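Local coordinates for protein cellulosomal scaffoldin (Acetivibrio cellulolyticus, PDB 4WI0) that probably links cellulosome components, its X module and dockerin pairing with a type II cohesin, within a larger scaffoldin predicted to carry cellulase activity, at residues Thr2-Tyr7 with Val72-Asp77. The protein carries 1 engineered substitution. Residues are numbered along the deposited sequence; the frame is centred on the assembly and turned at random.
Sequences TTVSGY and VSVTAD
With chi1 at -72°, D77 holds its carboxylate carbon beside its own backbone N and turns OD1 onto the first strand, where it takes the N-H of T3; T2, with chi1 at 72°, sets OG1 between its backbone N and carbonyl carbon and leaves CG2 beside the N, over the A76 backbone. The T3 N to D77 OD1 bond is 2.9 Å long and nearly straight, but the N-H arrives from above the carboxylate plane, about 39° out of it. D77 OD1 also sits 3.6 Å from T2 CA. A CA-H...O contact accompanies the bond, D77 CA lying 3.4 Å from T3 O.

T2 wedges its side chain between V74 and the turn that follows it. T2 CG2 rests 3.6 Å from A76 CA, while T2 OG1 lies 3.3 Å from V74 CG1; that hydroxyl is not left wanting, since it hydrogen-bonds to V50 O on the neighbouring strand. Deeper in, the buried V4 and V74 meet through their CG2 methyls, 4.1 Å apart, and L80 and V50 also pack on V4.

Residues 75-77 carry the chain from strand 67-74 at the edge of the antiparallel sheet to strand 78-89, which pairs in parallel with strand 2-10 in the other sheet. The contact thus closes one end of the two-sheet beta-sandwich of the X module, a carboxypeptidase regulatory-like domain of the transthyretin clan.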
ATOM      1  N   THR B   2     -14.279 -28.034  27.783  1.00 36.69           N
ATOM      2  CA  THR B   2     -14.666 -26.634  27.639  1.00 34.90           C
ATOM      3  C   THR B   2     -14.590 -26.169  26.186  1.00 32.04           C
ATOM      4  O   THR B   2     -14.007 -26.838  25.336  1.00 31.16           O
ATOM      5  CB  THR B   2     -13.765 -25.712  28.495  1.00 34.65           C
ATOM      6  OG1 THR B   2     -12.459 -25.621  27.912  1.00 33.94           O
ATOM      7  CG2 THR B   2     -13.644 -26.238  29.928  1.00 34.94           C
ATOM      8  N   THR B   3     -15.190 -25.011  25.921  1.00 29.84           N
ATOM      9  CA  THR B   3     -15.108 -24.371  24.617  1.00 27.94           C
ATOM     10  C   THR B   3     -14.219 -23.133  24.699  1.00 26.01           C
ATOM     11  O   THR B   3     -14.470 -22.235  25.506  1.00 26.14           O
ATOM     12  CB  THR B   3     -16.500 -23.942  24.115  1.00 28.81           C
ATOM     13  OG1 THR B   3     -17.380 -25.071  24.118  1.00 30.07           O
ATOM     14  CG2 THR B   3     -16.416 -23.377  22.703  1.00 28.39           C
ATOM     15  N   VAL B   4     -13.184 -23.090  23.862  1.00 24.06           N
ATOM     16  CA  VAL B   4     -12.357 -21.899  23.698  1.00 22.41           C
ATOM     17  C   VAL B   4     -12.792 -21.206  22.394  1.00 21.90           C
ATOM     18  O   VAL B   4     -12.775 -21.822  21.332  1.00 22.56           O
ATOM     19  CB  VAL B   4     -10.853 -22.263  23.671  1.00 21.60           C
ATOM     20  CG1 VAL B   4      -9.987 -21.020  23.552  1.00 20.74           C
ATOM     21  CG2 VAL B   4     -10.470 -23.033  24.924  1.00 21.95           C
ATOM     22  N   SER B   5     -13.199 -19.941  22.490  1.00 21.03           N
ATOM     23  CA  SER B   5     -13.661 -19.169  21.330  1.00 20.61           C
ATOM     24  C   SER B   5     -13.028 -17.767  21.244  1.00 19.40           C
ATOM     25  O   SER B   5     -12.345 -17.315  22.163  1.00 19.46           O
ATOM     26  CB  SER B   5     -15.189 -19.049  21.377  1.00 21.54           C
ATOM     27  OG  SER B   5     -15.601 -18.376  22.555  1.00 21.79           O
ATOM     28  N   GLY B   6     -13.269 -17.075  20.137  1.00 19.44           N
ATOM     29  CA  GLY B   6     -12.796 -15.702  19.973  1.00 18.74           C
ATOM     30  C   GLY B   6     -12.860 -15.176  18.552  1.00 18.56           C
ATOM     31  O   GLY B   6     -13.439 -15.812  17.667  1.00 19.13           O
ATOM     32  N   TYR B   7     -12.255 -14.009  18.349  1.00 18.05           N
ATOM     33  CA  TYR B   7     -12.253 -13.323  17.059  1.00 18.52           C
ATOM     34  C   TYR B   7     -10.840 -12.951  16.616  1.00 17.66           C
ATOM     35  O   TYR B   7     -10.061 -12.430  17.405  1.00 17.42           O
ATOM     36  CB  TYR B   7     -13.107 -12.056  17.151  1.00 19.21           C
ATOM     37  CG  TYR B   7     -14.576 -12.350  17.229  1.00 20.37           C
ATOM     38  CD1 TYR B   7     -15.187 -12.629  18.449  1.00 21.01           C
ATOM     39  CD2 TYR B   7     -15.362 -12.377  16.079  1.00 21.27           C
ATOM     40  CE1 TYR B   7     -16.545 -12.910  18.522  1.00 22.30           C
ATOM     41  CE2 TYR B   7     -16.717 -12.659  16.146  1.00 22.50           C
ATOM     42  CZ  TYR B   7     -17.300 -12.922  17.369  1.00 23.21           C
ATOM     43  OH  TYR B   7     -18.649 -13.207  17.436  1.00 24.78           O
ATOM     44  N   VAL B  72      -2.352 -18.998  28.235  1.00 21.44           N
ATOM     45  CA  VAL B  72      -3.799 -19.000  28.098  1.00 21.01           C
ATOM     46  C   VAL B  72      -4.341 -20.036  29.084  1.00 21.89           C
ATOM     47  O   VAL B  72      -4.202 -21.250  28.885  1.00 22.22           O
ATOM     48  CB  VAL B  72      -4.256 -19.310  26.656  1.00 20.10           C
ATOM     49  CG1 VAL B  72      -5.772 -19.223  26.549  1.00 19.97           C
ATOM     50  CG2 VAL B  72      -3.601 -18.351  25.671  1.00 19.21           C
ATOM     51  N   SER B  73      -4.938 -19.535  30.158  1.00 22.78           N
ATOM     52  CA  SER B  73      -5.382 -20.365  31.271  1.00 24.01           C
ATOM     53  C   SER B  73      -6.850 -20.715  31.069  1.00 23.41           C
ATOM     54  O   SER B  73      -7.695 -19.823  30.990  1.00 23.46           O
ATOM     55  CB  SER B  73      -5.185 -19.603  32.582  1.00 24.83           C
ATOM     56  OG  SER B  73      -5.571 -20.381  33.695  1.00 26.90           O
ATOM     57  N   VAL B  74      -7.147 -22.006  30.966  1.00 22.94           N
ATOM     58  CA  VAL B  74      -8.506 -22.466  30.693  1.00 22.69           C
ATOM     59  C   VAL B  74      -9.041 -23.286  31.876  1.00 23.29           C
ATOM     60  O   VAL B  74      -8.556 -24.390  32.143  1.00 23.32           O
ATOM     61  CB  VAL B  74      -8.551 -23.328  29.416  1.00 22.60           C
ATOM     62  CG1 VAL B  74      -9.973 -23.802  29.138  1.00 23.12           C
ATOM     63  CG2 VAL B  74      -7.996 -22.561  28.221  1.00 21.93           C
ATOM     64  N   THR B  75     -10.032 -22.735  32.572  1.00 23.46           N
ATOM     65  CA  THR B  75     -10.692 -23.410  33.702  1.00 24.33           C
ATOM     66  C   THR B  75     -12.176 -23.716  33.449  1.00 25.40           C
ATOM     67  O   THR B  75     -12.792 -24.490  34.187  1.00 25.46           O
ATOM     68  CB  THR B  75     -10.586 -22.562  34.983  1.00 24.49           C
ATOM     69  OG1 THR B  75     -11.217 -21.292  34.788  1.00 24.07           O
ATOM     70  CG2 THR B  75      -9.130 -22.350  35.376  1.00 24.19           C
ATOM     71  N   ALA B  76     -12.734 -23.081  32.419  1.00 25.50           N
ATOM     72  CA  ALA B  76     -14.117 -23.262  31.984  1.00 26.70           C
ATOM     73  C   ALA B  76     -14.212 -22.657  30.583  1.00 26.77           C
ATOM     74  O   ALA B  76     -13.189 -22.265  30.005  1.00 25.80           O
ATOM     75  CB  ALA B  76     -15.075 -22.562  32.936  1.00 27.31           C
ATOM     76  N   ASP B  77     -15.419 -22.563  30.031  1.00 27.75           N
ATOM     77  CA  ASP B  77     -15.589 -21.908  28.733  1.00 27.82           C
ATOM     78  C   ASP B  77     -14.884 -20.554  28.770  1.00 27.57           C
ATOM     79  O   ASP B  77     -15.052 -19.805  29.729  1.00 27.97           O
ATOM     80  CB  ASP B  77     -17.072 -21.712  28.407  1.00 29.10           C
ATOM     81  CG  ASP B  77     -17.779 -23.010  28.065  1.00 29.95           C
ATOM     82  OD1 ASP B  77     -17.113 -24.052  27.876  1.00 29.48           O
ATOM     83  OD2 ASP B  77     -19.021 -22.985  27.975  1.00 32.17           O
TER